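Local coordinates for protein Cbs-cp12 (Microcystis aeruginosa PCC 7806, PDB 5NVD) that combines a pair of CBS domains with a CP12 domain and probably helps regulate carbon metabolism, perhaps in response to adenine nucleotides, at residues I52-D57 with I103-V108; V85-G90 with V108-T113. All coordinates share one frame; numbering follows the deposited sequence.

Contact 1: I52-D57 with I103-V108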
ATOM      1  N   ILE A  52     -21.450   3.174   3.948  1.00 64.63           N
ATOM      2  CA  ILE A  52     -21.553   1.852   3.316  1.00 65.66           C
ATOM      3  C   ILE A  52     -20.757   0.777   4.107  1.00 61.29           C
ATOM      4  O   ILE A  52     -19.705   1.057   4.665  1.00 61.82           O
ATOM      5  CB  ILE A  52     -21.151   2.029   1.839  1.00 70.74           C
ATOM      6  CG1 ILE A  52     -21.446   0.836   0.979  1.00 71.83           C
ATOM      7  CG2 ILE A  52     -19.683   2.443   1.698  1.00 76.31           C
ATOM      8  CD1 ILE A  52     -21.734   1.313  -0.434  1.00 71.70           C
ATOM      9  N   VAL A  53     -21.332  -0.403   4.242  1.00 57.93           N
ATOM     10  CA  VAL A  53     -20.747  -1.498   4.987  1.00 58.28           C
ATOM     11  C   VAL A  53     -20.857  -2.680   4.043  1.00 58.40           C
ATOM     12  O   VAL A  53     -21.946  -2.985   3.564  1.00 58.73           O
ATOM     13  CB  VAL A  53     -21.441  -1.785   6.348  1.00 59.43           C
ATOM     14  CG1 VAL A  53     -22.913  -2.038   6.211  1.00 62.74           C
ATOM     15  CG2 VAL A  53     -20.894  -3.030   7.032  1.00 61.20           C
ATOM     16  N   THR A  54     -19.723  -3.302   3.729  1.00 59.02           N
ATOM     17  CA  THR A  54     -19.675  -4.436   2.776  1.00 59.84           C
ATOM     18  C   THR A  54     -19.410  -5.777   3.462  1.00 59.63           C
ATOM     19  O   THR A  54     -18.941  -5.851   4.604  1.00 59.68           O
ATOM     20  CB  THR A  54     -18.603  -4.207   1.673  1.00 59.12           C
ATOM     21  OG1 THR A  54     -17.285  -4.194   2.235  1.00 58.26           O
ATOM     22  CG2 THR A  54     -18.850  -2.858   0.948  1.00 58.70           C
ATOM     23  N   GLU A  55     -19.728  -6.839   2.738  1.00 61.47           N
ATOM     24  CA  GLU A  55     -19.442  -8.205   3.163  1.00 60.54           C
ATOM     25  C   GLU A  55     -17.959  -8.313   3.530  1.00 58.21           C
ATOM     26  O   GLU A  55     -17.605  -8.902   4.529  1.00 57.16           O
ATOM     27  CB  GLU A  55     -19.876  -9.207   2.069  1.00 65.40           C
ATOM     28  CG  GLU A  55     -19.192  -9.055   0.683  1.00 70.86           C
ATOM     29  CD  GLU A  55     -19.529 -10.164  -0.348  1.00 73.05           C
ATOM     30  OE1 GLU A  55     -20.301 -11.115  -0.021  1.00 75.06           O
ATOM     31  OE2 GLU A  55     -19.016 -10.056  -1.504  1.00 73.01           O
ATOM     32  N   THR A  56     -17.104  -7.679   2.751  1.00 57.83           N
ATOM     33  CA  THR A  56     -15.656  -7.666   3.028  1.00 59.74           C
ATOM     34  C   THR A  56     -15.294  -6.928   4.303  1.00 58.93           C
ATOM     35  O   THR A  56     -14.407  -7.366   5.035  1.00 60.99           O
ATOM     36  CB  THR A  56     -14.879  -7.067   1.836  1.00 58.49           C
ATOM     37  OG1 THR A  56     -14.944  -7.995   0.749  1.00 60.48           O
ATOM     38  CG2 THR A  56     -13.450  -6.859   2.161  1.00 61.22           C
ATOM     39  N   ASP A  57     -15.967  -5.812   4.563  1.00 58.96           N
ATOM     40  CA  ASP A  57     -15.815  -5.108   5.821  1.00 58.05           C
ATOM     41  C   ASP A  57     -16.076  -6.016   6.985  1.00 55.68           C
ATOM     42  O   ASP A  57     -15.344  -5.972   7.995  1.00 57.31           O
ATOM     43  CB  ASP A  57     -16.765  -3.923   5.924  1.00 62.35           C
ATOM     44  CG  ASP A  57     -16.410  -2.771   4.978  1.00 66.04           C
ATOM     45  OD1 ASP A  57     -15.219  -2.572   4.641  1.00 66.46           O
ATOM     46  OD2 ASP A  57     -17.360  -2.034   4.605  1.00 67.91           O
ATOM     47  N   ILE A 103     -11.900   0.538  -4.638  1.00 60.81           N
ATOM     48  CA  ILE A 103     -13.234   0.201  -4.184  1.00 58.11           C
ATOM     49  C   ILE A 103     -13.898  -0.629  -5.262  1.00 59.59           C
ATOM     50  O   ILE A 103     -13.426  -0.700  -6.384  1.00 58.10           O
ATOM     51  CB  ILE A 103     -14.057   1.447  -3.866  1.00 59.36           C
ATOM     52  CG1 ILE A 103     -14.318   2.265  -5.143  1.00 59.40           C
ATOM     53  CG2 ILE A 103     -13.368   2.244  -2.766  1.00 57.93           C
ATOM     54  CD1 ILE A 103     -15.015   3.577  -4.915  1.00 58.11           C
ATOM     55  N   ARG A 104     -14.981  -1.285  -4.877  1.00 61.55           N
ATOM     56  CA  ARG A 104     -15.771  -2.116  -5.772  1.00 62.03           C
ATOM     57  C   ARG A 104     -17.258  -1.735  -5.829  1.00 60.18           C
ATOM     58  O   ARG A 104     -18.025  -2.331  -6.582  1.00 57.55           O
ATOM     59  CB  ARG A 104     -15.603  -3.566  -5.325  1.00 63.20           C
ATOM     60  CG  ARG A 104     -14.142  -4.019  -5.430  1.00 68.30           C
ATOM     61  CD  ARG A 104     -13.848  -5.378  -4.814  1.00 68.82           C
ATOM     62  NE  ARG A 104     -14.304  -5.453  -3.428  1.00 72.28           N
ATOM     63  CZ  ARG A 104     -13.664  -4.948  -2.368  1.00 72.19           C
ATOM     64  NH1 ARG A 104     -12.496  -4.307  -2.499  1.00 74.98           N
ATOM     65  NH2 ARG A 104     -14.194  -5.105  -1.156  1.00 68.57           N
ATOM     66  N   ARG A 105     -17.675  -0.782  -5.012  1.00 60.14           N
ATOM     67  CA  ARG A 105     -18.986  -0.171  -5.155  1.00 61.86           C
ATOM     68  C   ARG A 105     -18.976   1.232  -4.590  1.00 60.46           C
ATOM     69  O   ARG A 105     -18.123   1.579  -3.774  1.00 57.62           O
ATOM     70  CB  ARG A 105     -20.053  -0.978  -4.467  1.00 65.87           C
ATOM     71  CG  ARG A 105     -19.935  -1.021  -2.963  1.00 71.21           C
ATOM     72  CD  ARG A 105     -20.811  -2.118  -2.328  1.00 77.58           C
ATOM     73  NE  ARG A 105     -20.582  -3.446  -2.915  1.00 79.82           N
ATOM     74  CZ  ARG A 105     -21.485  -4.146  -3.609  1.00 86.32           C
ATOM     75  NH1 ARG A 105     -22.741  -3.699  -3.770  1.00 87.17           N
ATOM     76  NH2 ARG A 105     -21.132  -5.324  -4.136  1.00 87.46           N
ATOM     77  N   ALA A 106     -19.920   2.036  -5.068  1.00 58.50           N
ATOM     78  CA  ALA A 106     -20.005   3.426  -4.680  1.00 56.65           C
ATOM     79  C   ALA A 106     -21.445   3.829  -4.768  1.00 58.11           C
ATOM     80  O   ALA A 106     -22.182   3.295  -5.617  1.00 59.77           O
ATOM     81  CB  ALA A 106     -19.156   4.287  -5.606  1.00 54.81           C
ATOM     82  N   PRO A 107     -21.875   4.749  -3.899  1.00 57.98           N
ATOM     83  CA  PRO A 107     -23.227   5.257  -4.102  1.00 59.75           C
ATOM     84  C   PRO A 107     -23.243   6.263  -5.255  1.00 59.36           C
ATOM     85  O   PRO A 107     -22.254   6.967  -5.491  1.00 54.80           O
ATOM     86  CB  PRO A 107     -23.534   5.958  -2.778  1.00 62.15           C
ATOM     87  CG  PRO A 107     -22.183   6.337  -2.252  1.00 60.94           C
ATOM     88  CD  PRO A 107     -21.316   5.176  -2.611  1.00 56.22           C
ATOM     89  N   VAL A 108     -24.345   6.284  -5.991  1.00 59.84           N
ATOM     90  CA  VAL A 108     -24.553   7.281  -7.020  1.00 60.84           C
ATOM     91  C   VAL A 108     -25.428   8.385  -6.402  1.00 61.64           C
ATOM     92  O   VAL A 108     -26.556   8.123  -5.971  1.00 58.99           O
ATOM     93  CB  VAL A 108     -25.200   6.657  -8.267  1.00 61.49           C
ATOM     94  CG1 VAL A 108     -25.492   7.728  -9.317  1.00 61.08           C
ATOM     95  CG2 VAL A 108     -24.286   5.564  -8.830  1.00 58.03           C
TER
HETATM   96  O   HOH W   1     -17.039  -6.362  -0.790  1.00 62.34           O
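The aliphatic part of Arg-105 is what Ile-52 and Thr-54 rest against. Ile-52 sends CD1 to within 3.9 Å of Arg-105 CG, the two side chains crossing obliquely, and its other neighbour is the Pro-107 ring, where CD lies 4.5 Å from Ile-52 CD1. Ile-52 reaches this far because CG1 is anti to the backbone N (chi1 -169°) and the chain is extended beyond it. Thr-54 CG2 sits 3.9 Å from Arg-105 CD, the side chains running past each other in opposite directions.

The contact joins the two CBS domains of the pair: strand 51-54 of the first faces strand 105-110 of the second, the short segments 9.3 Å apart at closest approach and near antiparallel, too far for backbone bonding, so side chains and one bridging water close the space. In related CBS pairs the Thr-x-x-Asp sequence seen here as Thr-54 to Asp-57 often lines an adenosyl nucleotide site, a role that remains inferred for this protein.

A capping box internal to 52-57 holds Thr-54 where its methyl meets Arg-105: Asp-57 N donates to Thr-54 OG1 (3.1 Å), and Thr-54 N returns a bond to Asp-57 OD2 (2.8 Å), met from above the carboxylate plane. With an alanine at Thr-54, Asp-57 N would probably be left without its capping acceptor and a gap would open beside Arg-105 CD. The polar link across the contact lies within the same first helical turn, where a water joins Thr-56 OG1 to Arg-104 NH2, accepting from the guanidinium edge at 3.1 Å from NH2.

Charges extend across the subunit boundary. Glu-55 forms a salt bridge with Arg-37 of the second subunit, while Arg-104 lies close to its counterpart there.

Contact 2: V85-G90 with V108-T113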
ATOM      1  N   VAL A  85     -20.156   8.633  -6.818  1.00 57.98           N
ATOM      2  CA  VAL A  85     -20.150   8.725  -8.254  1.00 57.51           C
ATOM      3  C   VAL A  85     -21.304   9.640  -8.647  1.00 58.51           C
ATOM      4  O   VAL A  85     -22.457   9.437  -8.198  1.00 58.02           O
ATOM      5  CB  VAL A  85     -20.366   7.328  -8.849  1.00 57.65           C
ATOM      6  CG1 VAL A  85     -20.591   7.391 -10.339  1.00 58.87           C
ATOM      7  CG2 VAL A  85     -19.188   6.430  -8.532  1.00 60.05           C
ATOM      8  N   ASN A  86     -21.025  10.606  -9.520  1.00 58.77           N
ATOM      9  CA  ASN A  86     -22.070  11.449  -9.994  1.00 62.93           C
ATOM     10  C   ASN A  86     -22.889  10.677 -11.087  1.00 61.99           C
ATOM     11  O   ASN A  86     -22.367   9.825 -11.797  1.00 57.66           O
ATOM     12  CB  ASN A  86     -21.527  12.827 -10.377  1.00 68.68           C
ATOM     13  CG  ASN A  86     -21.487  13.058 -11.850  1.00 75.82           C
ATOM     14  OD1 ASN A  86     -22.528  13.351 -12.484  1.00 83.42           O
ATOM     15  ND2 ASN A  86     -20.292  12.968 -12.424  1.00 79.08           N
ATOM     16  N   PRO A  87     -24.198  10.948 -11.187  1.00 61.30           N
ATOM     17  CA  PRO A  87     -25.014  10.115 -12.058  1.00 62.93           C
ATOM     18  C   PRO A  87     -24.653  10.119 -13.554  1.00 62.90           C
ATOM     19  O   PRO A  87     -25.013   9.157 -14.233  1.00 62.09           O
ATOM     20  CB  PRO A  87     -26.437  10.651 -11.831  1.00 63.96           C
ATOM     21  CG  PRO A  87     -26.293  11.913 -11.105  1.00 63.16           C
ATOM     22  CD  PRO A  87     -25.009  11.845 -10.362  1.00 61.92           C
ATOM     23  N   GLU A  88     -23.971  11.173 -14.031  1.00 63.97           N
ATOM     24  CA  GLU A  88     -23.592  11.343 -15.443  1.00 65.74           C
ATOM     25  C   GLU A  88     -22.185  10.911 -15.797  1.00 62.39           C
ATOM     26  O   GLU A  88     -21.794  10.980 -16.965  1.00 61.38           O
ATOM     27  CB  GLU A  88     -23.790  12.792 -15.886  1.00 68.99           C
ATOM     28  CG  GLU A  88     -25.268  13.161 -15.927  1.00 77.63           C
ATOM     29  CD  GLU A  88     -25.577  14.470 -16.663  1.00 81.27           C
ATOM     30  OE1 GLU A  88     -26.047  14.431 -17.839  1.00 84.00           O
ATOM     31  OE2 GLU A  88     -25.363  15.526 -16.047  1.00 82.59           O
ATOM     32  N   LEU A  89     -21.426  10.451 -14.809  1.00 60.68           N
ATOM     33  CA  LEU A  89     -20.043  10.056 -15.039  1.00 57.28           C
ATOM     34  C   LEU A  89     -20.066   8.823 -15.931  1.00 57.49           C
ATOM     35  O   LEU A  89     -20.866   7.885 -15.703  1.00 57.83           O
ATOM     36  CB  LEU A  89     -19.367   9.784 -13.718  1.00 57.13           C
ATOM     37  CG  LEU A  89     -17.894   9.430 -13.756  1.00 58.47           C
ATOM     38  CD1 LEU A  89     -17.092  10.604 -14.310  1.00 59.29           C
ATOM     39  CD2 LEU A  89     -17.430   9.060 -12.350  1.00 57.73           C
ATOM     40  N   GLY A  90     -19.287   8.855 -17.006  1.00 54.81           N
ATOM     41  CA  GLY A  90     -19.284   7.734 -17.941  1.00 55.56           C
ATOM     42  C   GLY A  90     -18.738   6.476 -17.265  1.00 56.36           C
ATOM     43  O   GLY A  90     -17.907   6.559 -16.337  1.00 56.55           O
ATOM     44  N   VAL A 108     -24.345   6.284  -5.991  1.00 59.84           N
ATOM     45  CA  VAL A 108     -24.553   7.281  -7.020  1.00 60.84           C
ATOM     46  C   VAL A 108     -25.428   8.385  -6.402  1.00 61.64           C
ATOM     47  O   VAL A 108     -26.556   8.123  -5.971  1.00 58.99           O
ATOM     48  CB  VAL A 108     -25.200   6.657  -8.267  1.00 61.49           C
ATOM     49  CG1 VAL A 108     -25.492   7.728  -9.317  1.00 61.08           C
ATOM     50  CG2 VAL A 108     -24.286   5.564  -8.830  1.00 58.03           C
ATOM     51  N   ILE A 109     -24.893   9.609  -6.357  1.00 62.17           N
ATOM     52  CA  ILE A 109     -25.482  10.680  -5.577  1.00 64.79           C
ATOM     53  C   ILE A 109     -25.673  11.938  -6.365  1.00 64.61           C
ATOM     54  O   ILE A 109     -24.820  12.337  -7.102  1.00 64.21           O
ATOM     55  CB  ILE A 109     -24.609  10.955  -4.356  1.00 67.05           C
ATOM     56  CG1 ILE A 109     -24.799   9.801  -3.373  1.00 66.26           C
ATOM     57  CG2 ILE A 109     -24.992  12.274  -3.700  1.00 68.86           C
ATOM     58  CD1 ILE A 109     -24.047   9.983  -2.089  1.00 67.10           C
ATOM     59  N   GLN A 110     -26.815  12.561  -6.205  1.00 71.62           N
ATOM     60  CA  GLN A 110     -27.124  13.801  -6.928  1.00 77.95           C
ATOM     61  C   GLN A 110     -27.330  14.851  -5.861  1.00 76.50           C
ATOM     62  O   GLN A 110     -28.322  14.828  -5.135  1.00 74.94           O
ATOM     63  CB  GLN A 110     -28.375  13.615  -7.783  1.00 84.04           C
ATOM     64  CG  GLN A 110     -28.905  14.874  -8.477  1.00 92.23           C
ATOM     65  CD  GLN A 110     -28.489  14.987  -9.941  1.00 96.03           C
ATOM     66  OE1 GLN A 110     -29.301  14.663 -10.843  1.00 93.91           O
ATOM     67  NE2 GLN A 110     -27.217  15.433 -10.196  1.00 90.63           N
ATOM     68  N   GLY A 111     -26.356  15.738  -5.742  1.00 78.76           N
ATOM     69  CA  GLY A 111     -26.305  16.713  -4.662  1.00 80.87           C
ATOM     70  C   GLY A 111     -25.922  15.976  -3.406  1.00 81.81           C
ATOM     71  O   GLY A 111     -24.713  15.792  -3.110  1.00 80.31           O
ATOM     72  N   LYS A 112     -26.961  15.562  -2.681  1.00 84.99           N
ATOM     73  CA  LYS A 112     -26.830  14.617  -1.560  1.00 88.20           C
ATOM     74  C   LYS A 112     -28.033  13.668  -1.407  1.00 84.74           C
ATOM     75  O   LYS A 112     -28.285  13.163  -0.308  1.00 86.66           O
ATOM     76  CB  LYS A 112     -26.622  15.411  -0.265  1.00 94.96           C
ATOM     77  CG  LYS A 112     -27.779  16.333   0.094  1.00 93.26           C
ATOM     78  CD  LYS A 112     -27.449  17.063   1.375  1.00 93.48           C
ATOM     79  CE  LYS A 112     -28.659  17.845   1.831  1.00 96.46           C
ATOM     80  NZ  LYS A 112     -28.374  18.534   3.112  1.00 98.88           N
ATOM     81  N   THR A 113     -28.765  13.470  -2.505  1.00 78.85           N
ATOM     82  CA  THR A 113     -29.797  12.473  -2.640  1.00 74.89           C
ATOM     83  C   THR A 113     -29.153  11.219  -3.243  1.00 70.72           C
ATOM     84  O   THR A 113     -28.371  11.319  -4.212  1.00 65.85           O
ATOM     85  CB  THR A 113     -30.859  12.934  -3.655  1.00 78.54           C
ATOM     86  OG1 THR A 113     -31.299  14.253  -3.329  1.00 79.59           O
ATOM     87  CG2 THR A 113     -32.060  11.964  -3.684  1.00 79.94           C
TER
HETATM   88  O   HOH W   2     -24.928  14.993 -12.780  1.00 63.98           O
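A proline stands where a parallel bridge would otherwise continue. Val-85 and Val-108 are paired by a single bridge, in which Ile-109 N donates to Val-85 O at 3.1 Å; two residues on, the next strand-like donor would be the nitrogen of Pro-87, which has no hydrogen. Instead its ring carbon CD is set against Ile-109 O, 3.3 Å away. The Val-85 oxygen is approached a second time, by Val-108 CA in a CA-H...O contact of 3.2 Å.

Packing follows the same path. With CG1 of Val-108 anti to its own nitrogen (chi1 177°), this methyl comes to 3.7 Å from Pro-87 CA and also meets Pro-87 CB. At the outer end, Gln-110 crosses the proline at about a right angle and brings its amide to one ring atom, NE2 being 3.8 Å from Pro-87 CG.

Beyond the bridge, the chain from Asn-86 to Leu-89 makes a type I turn, and Asn-86 OD1 accepts from Glu-88 N (3.0 Å) in an Asx turn. A water donates to the same OD1, with weak links to Glu-88 and Gln-110. The short extended piece at Val-85, helix 91-101 and strand 105-110 are consistent with the beta-alpha-beta unit of a CBS domain. The lack of a donor at Pro-87 N implies that parallel pairing ends at Val-85, beyond which the contact rests on apolar packing and a water only weakly linked to Gln-110.

How the contacts relate
Strand 105-110 serves both contacts, with Val-108 common to the two segments, yet it works in different directions. Contact 1 faces the partner CBS domain, whereas contact 2 joins the strand to the loop before helix 91-101 within its own domain. Their centres are about 16 Å apart, and they meet directly: Pro-107 O and Val-85 N, 3.0 Å apart, probably form a hydrogen bond, and Ala-106 CB packs on Val-85 CG2 at 3.6 Å. Neighbouring residues of one strand thus serve the interface between the CBS domains and packing inside one. If a nucleotide binds as in relatives, Thr-54 to Asp-57 would probably help line its site, though none is located here.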